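Local coordinates for protein putative NADPH:quinone reductase (Bacillus thuringiensis, PDB 3GMS) that is of unknown function but probably reduces quinones or related substrates with NADPH, at residues 131-136 against 166-171; 160-165 against 170-175. All coordinates share one frame; numbering follows the deposited sequence.

Contact 1. Residues 131-136 against 166-171; sequences TAWVTC and QILNFR
Two rings, Trp-133 on one segment and Phe-170 on the other, flank this contact, and both are met at a slant. The six-membered half of the Trp-133 indole takes the CD2 methyl of Leu-168, which lies 3.9 Å from Trp-133 CZ3, neither squarely over the face nor at the edge. The two side chains cross at about a right angle, and CD2 is the methyl that meets the indole. At the Phe-170 ring the visitor is the sulfur of Cys-136: SG sits 3.8 Å from CZ of Phe-170 and 4.8 Å from the ring centroid, 60° off the normal, an oblique sulfur-aromatic contact. Between them Leu-168 splits its branches, since its other methyl, CD1, rests 3.8 Å from CB of Cys-136.

These contacts join helix 127-139 to the C-terminal end of helix 156-168, the helix that follows the first strand of the Rossmann-type nucleotide-binding domain. Asn-169, with positive phi, breaks the helical path directly after Leu-168, and the chain then brings Phe-170 round beside the cysteine.

With CG anti to its backbone N (chi1 178°), Trp-133 stretches its indole out from the helix as far as Leu-168, and the same ring also meets His-286 and several side chains of helix 277-292. One turn along helix 127-139 from Thr-131, Thr-135 packs on Phe-161 and turns its hydroxyl back: Thr-135 OG1 donates to Thr-131 O over 2.7 Å. The backbone N of Thr-135 reaches that same carbonyl oxygen from the opposite face of its plane, doubling the grip on it.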
ATOM      1  N   THR A 131      -5.125   0.437  -2.893  1.00 20.29           N
ATOM      2  CA  THR A 131      -5.861  -0.089  -1.745  1.00 20.05           C
ATOM      3  C   THR A 131      -6.880   0.925  -1.203  1.00 20.59           C
ATOM      4  O   THR A 131      -8.079   0.578  -0.985  1.00 20.38           O
ATOM      5  CB  THR A 131      -4.920  -0.578  -0.617  1.00 20.09           C
ATOM      6  OG1 THR A 131      -4.112  -1.650  -1.124  1.00 18.88           O
ATOM      7  CG2 THR A 131      -5.742  -1.126   0.572  1.00 20.35           C
ATOM      8  N   ALA A 132      -6.436   2.165  -1.013  1.00 19.89           N
ATOM      9  CA  ALA A 132      -7.329   3.194  -0.497  1.00 20.58           C
ATOM     10  C   ALA A 132      -8.482   3.458  -1.501  1.00 20.66           C
ATOM     11  O   ALA A 132      -9.643   3.507  -1.101  1.00 21.62           O
ATOM     12  CB  ALA A 132      -6.548   4.501  -0.170  1.00 19.05           C
ATOM     13  N   TRP A 133      -8.157   3.580  -2.787  1.00 21.05           N
ATOM     14  CA  TRP A 133      -9.150   3.877  -3.830  1.00 21.09           C
ATOM     15  C   TRP A 133     -10.196   2.774  -3.996  1.00 21.95           C
ATOM     16  O   TRP A 133     -11.415   3.050  -4.078  1.00 20.88           O
ATOM     17  CB  TRP A 133      -8.477   4.077  -5.178  1.00 21.62           C
ATOM     18  CG  TRP A 133      -9.489   4.333  -6.302  1.00 21.80           C
ATOM     19  CD1 TRP A 133      -9.878   3.448  -7.262  1.00 25.66           C
ATOM     20  CD2 TRP A 133     -10.205   5.541  -6.549  1.00 23.84           C
ATOM     21  NE1 TRP A 133     -10.788   4.048  -8.121  1.00 25.30           N
ATOM     22  CE2 TRP A 133     -11.015   5.325  -7.693  1.00 26.27           C
ATOM     23  CE3 TRP A 133     -10.227   6.797  -5.932  1.00 25.04           C
ATOM     24  CZ2 TRP A 133     -11.863   6.321  -8.224  1.00 26.40           C
ATOM     25  CZ3 TRP A 133     -11.064   7.797  -6.468  1.00 27.25           C
ATOM     26  CH2 TRP A 133     -11.870   7.538  -7.607  1.00 26.20           C
ATOM     27  N   VAL A 134      -9.703   1.545  -4.119  1.00 21.34           N
ATOM     28  CA  VAL A 134     -10.568   0.379  -4.264  1.00 21.28           C
ATOM     29  C   VAL A 134     -11.497   0.138  -3.046  1.00 22.55           C
ATOM     30  O   VAL A 134     -12.698  -0.050  -3.227  1.00 22.91           O
ATOM     31  CB  VAL A 134      -9.795  -0.873  -4.731  1.00 20.72           C
ATOM     32  CG1 VAL A 134     -10.699  -2.100  -4.742  1.00 20.25           C
ATOM     33  CG2 VAL A 134      -9.259  -0.659  -6.154  1.00 20.79           C
ATOM     34  N   THR A 135     -10.935   0.135  -1.838  1.00 21.30           N
ATOM     35  CA  THR A 135     -11.744  -0.076  -0.620  1.00 22.76           C
ATOM     36  C   THR A 135     -12.837   1.005  -0.531  1.00 23.38           C
ATOM     37  O   THR A 135     -14.009   0.682  -0.276  1.00 23.03           O
ATOM     38  CB  THR A 135     -10.884  -0.168   0.686  1.00 22.25           C
ATOM     39  OG1 THR A 135     -10.052   0.999   0.796  1.00 22.54           O
ATOM     40  CG2 THR A 135      -9.957  -1.454   0.681  1.00 22.87           C
ATOM     41  N   CYS A 136     -12.483   2.271  -0.802  1.00 23.57           N
ATOM     42  CA  CYS A 136     -13.472   3.369  -0.803  1.00 23.63           C
ATOM     43  C   CYS A 136     -14.533   3.250  -1.912  1.00 24.38           C
ATOM     44  O   CYS A 136     -15.723   3.442  -1.655  1.00 24.92           O
ATOM     45  CB  CYS A 136     -12.803   4.763  -0.878  1.00 23.76           C
ATOM     46  SG  CYS A 136     -11.956   5.222   0.674  1.00 24.93           S
ATOM     47  N   GLN A 166     -12.198  13.994   0.936  1.00 27.62           N
ATOM     48  CA  GLN A 166     -12.477  15.257   0.260  1.00 28.99           C
ATOM     49  C   GLN A 166     -12.842  15.007  -1.161  1.00 28.79           C
ATOM     50  O   GLN A 166     -13.845  15.553  -1.626  1.00 29.94           O
ATOM     51  CB  GLN A 166     -11.286  16.225   0.355  1.00 28.71           C
ATOM     52  CG  GLN A 166     -10.929  16.493   1.816  1.00 30.84           C
ATOM     53  CD  GLN A 166     -12.097  17.139   2.595  1.00 36.07           C
ATOM     54  OE1 GLN A 166     -12.783  18.018   2.082  1.00 38.44           O
ATOM     55  NE2 GLN A 166     -12.295  16.717   3.833  1.00 37.73           N
ATOM     56  N   ILE A 167     -12.078  14.143  -1.841  1.00 28.76           N
ATOM     57  CA  ILE A 167     -12.359  13.793  -3.238  1.00 28.69           C
ATOM     58  C   ILE A 167     -13.733  13.121  -3.429  1.00 29.73           C
ATOM     59  O   ILE A 167     -14.487  13.439  -4.381  1.00 29.75           O
ATOM     60  CB  ILE A 167     -11.242  12.869  -3.836  1.00 27.76           C
ATOM     61  CG1 ILE A 167      -9.903  13.623  -3.922  1.00 28.02           C
ATOM     62  CG2 ILE A 167     -11.632  12.371  -5.239  1.00 29.18           C
ATOM     63  CD1 ILE A 167      -8.656  12.696  -4.020  1.00 29.39           C
ATOM     64  N   LEU A 168     -14.059  12.208  -2.524  1.00 29.20           N
ATOM     65  CA  LEU A 168     -15.284  11.394  -2.666  1.00 30.50           C
ATOM     66  C   LEU A 168     -16.437  11.856  -1.759  1.00 30.67           C
ATOM     67  O   LEU A 168     -17.501  11.220  -1.718  1.00 30.88           O
ATOM     68  CB  LEU A 168     -14.965   9.898  -2.439  1.00 29.65           C
ATOM     69  CG  LEU A 168     -13.916   9.280  -3.390  1.00 28.49           C
ATOM     70  CD1 LEU A 168     -13.513   7.915  -2.847  1.00 28.12           C
ATOM     71  CD2 LEU A 168     -14.375   9.196  -4.844  1.00 30.74           C
ATOM     72  N   ASN A 169     -16.223  12.959  -1.052  1.00 31.03           N
ATOM     73  CA  ASN A 169     -17.263  13.600  -0.213  1.00 31.57           C
ATOM     74  C   ASN A 169     -17.852  12.691   0.852  1.00 31.46           C
ATOM     75  O   ASN A 169     -19.068  12.517   0.932  1.00 32.69           O
ATOM     76  CB  ASN A 169     -18.381  14.174  -1.097  1.00 33.01           C
ATOM     77  CG  ASN A 169     -17.856  15.099  -2.162  1.00 36.12           C
ATOM     78  OD1 ASN A 169     -17.290  16.153  -1.859  1.00 41.58           O
ATOM     79  ND2 ASN A 169     -18.050  14.725  -3.420  1.00 41.84           N
ATOM     80  N   PHE A 170     -16.999  12.105   1.685  1.00 29.79           N
ATOM     81  CA  PHE A 170     -17.463  11.352   2.827  1.00 28.34           C
ATOM     82  C   PHE A 170     -16.716  11.887   4.013  1.00 27.80           C
ATOM     83  O   PHE A 170     -15.809  12.705   3.851  1.00 27.89           O
ATOM     84  CB  PHE A 170     -17.304   9.826   2.667  1.00 27.84           C
ATOM     85  CG  PHE A 170     -15.864   9.351   2.543  1.00 26.26           C
ATOM     86  CD1 PHE A 170     -15.073   9.157   3.667  1.00 26.15           C
ATOM     87  CD2 PHE A 170     -15.352   9.031   1.293  1.00 25.86           C
ATOM     88  CE1 PHE A 170     -13.769   8.691   3.579  1.00 25.91           C
ATOM     89  CE2 PHE A 170     -14.057   8.581   1.158  1.00 25.66           C
ATOM     90  CZ  PHE A 170     -13.242   8.388   2.297  1.00 23.25           C
ATOM     91  N   ARG A 171     -17.131  11.464   5.201  1.00 27.48           N
ATOM     92  CA  ARG A 171     -16.625  12.010   6.432  1.00 27.02           C
ATOM     93  C   ARG A 171     -15.661  10.993   7.028  1.00 27.05           C
ATOM     94  O   ARG A 171     -16.059   9.863   7.333  1.00 26.73           O
ATOM     95  CB  ARG A 171     -17.816  12.314   7.376  1.00 27.87           C
ATOM     96  CG  ARG A 171     -17.423  12.979   8.672  1.00 30.88           C
ATOM     97  CD  ARG A 171     -18.650  13.351   9.548  1.00 33.22           C
ATOM     98  NE  ARG A 171     -18.203  13.992  10.789  1.00 37.13           N
ATOM     99  CZ  ARG A 171     -18.769  13.805  11.981  1.00 39.55           C
ATOM    100  NH1 ARG A 171     -19.810  12.979  12.088  1.00 38.28           N
ATOM    101  NH2 ARG A 171     -18.285  14.426  13.066  1.00 39.23           N
TER

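Contact 2. Residues 160-165 against 170-175; sequences LFAQLS and FRLIAV
Ser-165 stands over one face of the Phe-170 ring: its CA lies above the centre of the phenyl group, 3.5 Å from the centroid, a CH-pi contact. Its CB shares that face, 3.5 Å from CE1 of Phe-170. The aromatic side chain gets there because chi1 of 64° sets CG between its own backbone N and carbonyl carbon, folding the ring back under the helix end. A backbone bond ties the same two residues, Phe-170 N to Ser-165 O at 3.0 Å; it lies in the carbonyl plane, on a lone pair, and bond and ring contact would together limit how the turn can move.

A chi1 of 76° swings the serine OG back along its own helix, where Ser-165 OG donates to Ala-162 O over 2.7 Å. The buried oxygen also accepts from a water at 2.8 Å from Ser-165 OG, and this water in turn accepts from Leu-172 N at 2.9 Å, so it bridges the helix to the start of the strand.

Leu-172 points at the helix. The branch at CD2 is laid on the backbone of Ala-162, 3.5 Å from Ala-162 CA, while the CB of Leu-172 packs on CB of Ser-165.

Helix and strand run nearly antiparallel, at 158°, with axes 7.9 Å apart, as expected for the return half of a beta-alpha-beta crossover. Strand 147-150 precedes the helix and pairs with strand 171-176; its Leu-148 and Val-150 touch Phe-170 and Leu-172, and helix 182-188 brings Leu-188 against Ala-162.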
ATOM      1  N   LEU A 160      -3.826   8.980   2.845  1.00 22.37           N
ATOM      2  CA  LEU A 160      -4.583   8.912   1.607  1.00 22.38           C
ATOM      3  C   LEU A 160      -6.102   8.871   1.846  1.00 22.30           C
ATOM      4  O   LEU A 160      -6.875   9.511   1.112  1.00 22.06           O
ATOM      5  CB  LEU A 160      -4.119   7.732   0.727  1.00 21.34           C
ATOM      6  CG  LEU A 160      -2.617   7.748   0.403  1.00 22.59           C
ATOM      7  CD1 LEU A 160      -2.253   6.584  -0.486  1.00 23.63           C
ATOM      8  CD2 LEU A 160      -2.175   9.045  -0.235  1.00 24.12           C
ATOM      9  N   PHE A 161      -6.528   8.116   2.849  1.00 23.25           N
ATOM     10  CA  PHE A 161      -7.955   8.084   3.182  1.00 23.66           C
ATOM     11  C   PHE A 161      -8.467   9.506   3.509  1.00 23.75           C
ATOM     12  O   PHE A 161      -9.572   9.889   3.118  1.00 24.20           O
ATOM     13  CB  PHE A 161      -8.205   7.121   4.342  1.00 23.72           C
ATOM     14  CG  PHE A 161      -8.214   5.659   3.936  1.00 23.27           C
ATOM     15  CD1 PHE A 161      -9.174   5.164   3.046  1.00 22.53           C
ATOM     16  CD2 PHE A 161      -7.287   4.780   4.469  1.00 25.71           C
ATOM     17  CE1 PHE A 161      -9.173   3.796   2.677  1.00 22.86           C
ATOM     18  CE2 PHE A 161      -7.296   3.414   4.109  1.00 24.31           C
ATOM     19  CZ  PHE A 161      -8.264   2.924   3.206  1.00 21.51           C
ATOM     20  N   ALA A 162      -7.629  10.292   4.192  1.00 24.54           N
ATOM     21  CA  ALA A 162      -7.990  11.687   4.534  1.00 24.87           C
ATOM     22  C   ALA A 162      -8.246  12.483   3.274  1.00 25.23           C
ATOM     23  O   ALA A 162      -9.253  13.185   3.149  1.00 25.05           O
ATOM     24  CB  ALA A 162      -6.912  12.339   5.389  1.00 25.01           C
ATOM     25  N   GLN A 163      -7.358  12.354   2.290  1.00 25.40           N
ATOM     26  CA  GLN A 163      -7.579  13.039   1.033  1.00 24.67           C
ATOM     27  C   GLN A 163      -8.765  12.507   0.238  1.00 25.25           C
ATOM     28  O   GLN A 163      -9.528  13.292  -0.353  1.00 25.28           O
ATOM     29  CB  GLN A 163      -6.299  12.975   0.172  1.00 25.01           C
ATOM     30  CG  GLN A 163      -5.116  13.705   0.824  1.00 24.32           C
ATOM     31  CD  GLN A 163      -3.823  13.422   0.072  1.00 25.57           C
ATOM     32  OE1 GLN A 163      -3.587  13.994  -0.975  1.00 26.98           O
ATOM     33  NE2 GLN A 163      -2.990  12.516   0.613  1.00 25.80           N
ATOM     34  N   LEU A 164      -8.903  11.182   0.156  1.00 24.74           N
ATOM     35  CA  LEU A 164     -10.066  10.604  -0.517  1.00 24.31           C
ATOM     36  C   LEU A 164     -11.415  11.052   0.099  1.00 24.55           C
ATOM     37  O   LEU A 164     -12.416  11.161  -0.620  1.00 24.02           O
ATOM     38  CB  LEU A 164      -9.979   9.082  -0.533  1.00 23.81           C
ATOM     39  CG  LEU A 164      -8.934   8.571  -1.541  1.00 23.83           C
ATOM     40  CD1 LEU A 164      -8.743   7.069  -1.308  1.00 27.20           C
ATOM     41  CD2 LEU A 164      -9.338   8.833  -2.988  1.00 26.32           C
ATOM     42  N   SER A 165     -11.429  11.332   1.395  1.00 25.09           N
ATOM     43  CA  SER A 165     -12.695  11.828   1.981  1.00 26.63           C
ATOM     44  C   SER A 165     -13.158  13.145   1.305  1.00 27.65           C
ATOM     45  O   SER A 165     -14.357  13.375   1.127  1.00 28.63           O
ATOM     46  CB  SER A 165     -12.606  11.953   3.496  1.00 27.12           C
ATOM     47  OG  SER A 165     -11.858  13.088   3.909  1.00 28.10           O
ATOM     48  N   PHE A 170     -16.999  12.105   1.685  1.00 29.79           N
ATOM     49  CA  PHE A 170     -17.463  11.352   2.827  1.00 28.34           C
ATOM     50  C   PHE A 170     -16.716  11.887   4.013  1.00 27.80           C
ATOM     51  O   PHE A 170     -15.809  12.705   3.851  1.00 27.89           O
ATOM     52  CB  PHE A 170     -17.304   9.826   2.667  1.00 27.84           C
ATOM     53  CG  PHE A 170     -15.864   9.351   2.543  1.00 26.26           C
ATOM     54  CD1 PHE A 170     -15.073   9.157   3.667  1.00 26.15           C
ATOM     55  CD2 PHE A 170     -15.352   9.031   1.293  1.00 25.86           C
ATOM     56  CE1 PHE A 170     -13.769   8.691   3.579  1.00 25.91           C
ATOM     57  CE2 PHE A 170     -14.057   8.581   1.158  1.00 25.66           C
ATOM     58  CZ  PHE A 170     -13.242   8.388   2.297  1.00 23.25           C
ATOM     59  N   ARG A 171     -17.131  11.464   5.201  1.00 27.48           N
ATOM     60  CA  ARG A 171     -16.625  12.010   6.432  1.00 27.02           C
ATOM     61  C   ARG A 171     -15.661  10.993   7.028  1.00 27.05           C
ATOM     62  O   ARG A 171     -16.059   9.863   7.333  1.00 26.73           O
ATOM     63  CB  ARG A 171     -17.816  12.314   7.376  1.00 27.87           C
ATOM     64  CG  ARG A 171     -17.423  12.979   8.672  1.00 30.88           C
ATOM     65  CD  ARG A 171     -18.650  13.351   9.548  1.00 33.22           C
ATOM     66  NE  ARG A 171     -18.203  13.992  10.789  1.00 37.13           N
ATOM     67  CZ  ARG A 171     -18.769  13.805  11.981  1.00 39.55           C
ATOM     68  NH1 ARG A 171     -19.810  12.979  12.088  1.00 38.28           N
ATOM     69  NH2 ARG A 171     -18.285  14.426  13.066  1.00 39.23           N
ATOM     70  N   LEU A 172     -14.384  11.373   7.166  1.00 25.91           N
ATOM     71  CA  LEU A 172     -13.416  10.492   7.797  1.00 25.58           C
ATOM     72  C   LEU A 172     -13.184  10.798   9.254  1.00 25.48           C
ATOM     73  O   LEU A 172     -12.824  11.917   9.630  1.00 25.64           O
ATOM     74  CB  LEU A 172     -12.054  10.514   7.061  1.00 25.53           C
ATOM     75  CG  LEU A 172     -10.930   9.776   7.803  1.00 25.17           C
ATOM     76  CD1 LEU A 172     -11.077   8.248   7.665  1.00 23.27           C
ATOM     77  CD2 LEU A 172      -9.557  10.203   7.291  1.00 27.81           C
ATOM     78  N   ILE A 173     -13.375   9.786  10.075  1.00 25.30           N
ATOM     79  CA  ILE A 173     -12.885   9.828  11.420  1.00 25.72           C
ATOM     80  C   ILE A 173     -11.597   9.011  11.531  1.00 26.01           C
ATOM     81  O   ILE A 173     -11.593   7.762  11.537  1.00 25.88           O
ATOM     82  CB  ILE A 173     -13.990   9.390  12.462  1.00 25.46           C
ATOM     83  CG1 ILE A 173     -15.233  10.293  12.357  1.00 25.64           C
ATOM     84  CG2 ILE A 173     -13.360   9.338  13.897  1.00 25.83           C
ATOM     85  CD1 ILE A 173     -16.511   9.724  13.030  1.00 26.40           C
ATOM     86  N   ALA A 174     -10.472   9.733  11.608  1.00 26.88           N
ATOM     87  CA  ALA A 174      -9.157   9.118  11.796  1.00 27.29           C
ATOM     88  C   ALA A 174      -8.963   8.663  13.221  1.00 28.21           C
ATOM     89  O   ALA A 174      -9.226   9.434  14.165  1.00 29.16           O
ATOM     90  CB  ALA A 174      -8.031  10.120  11.430  1.00 26.72           C
ATOM     91  N   VAL A 175      -8.514   7.429  13.377  1.00 27.10           N
ATOM     92  CA  VAL A 175      -8.145   6.866  14.681  1.00 27.98           C
ATOM     93  C   VAL A 175      -6.650   6.595  14.700  1.00 28.75           C
ATOM     94  O   VAL A 175      -6.138   5.822  13.878  1.00 28.47           O
ATOM     95  CB  VAL A 175      -8.946   5.558  14.986  1.00 27.61           C
ATOM     96  CG1 VAL A 175      -8.595   4.991  16.359  1.00 29.50           C
ATOM     97  CG2 VAL A 175     -10.431   5.813  14.875  1.00 27.90           C
TER
HETATM   98  O   HOH W   1     -13.455  13.900   6.088  1.00 24.64           O

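Both contacts use helix 156-168 and the chain that leaves it, and Phe-170 serves in each, offering its ring to sulfur in contact 1 and to the CA and CB of a serine in contact 2. Contact 2 is wholly buried: it seats the helix on the parallel sheet and mixes apolar packing with a backbone bond and a bridging water. Contact 1 is only partly buried and purely apolar or sulfur-aromatic across its segments, joining that helix to helix 127-139. The two interlock: Leu-164 CD1 packs 3.6 Å from Ala-132 CB, and Phe-161 CD1 lies 3.7 Å from Cys-136 SG. Helix 127-139 thus lies alongside helix 156-168, on a different side from the strand.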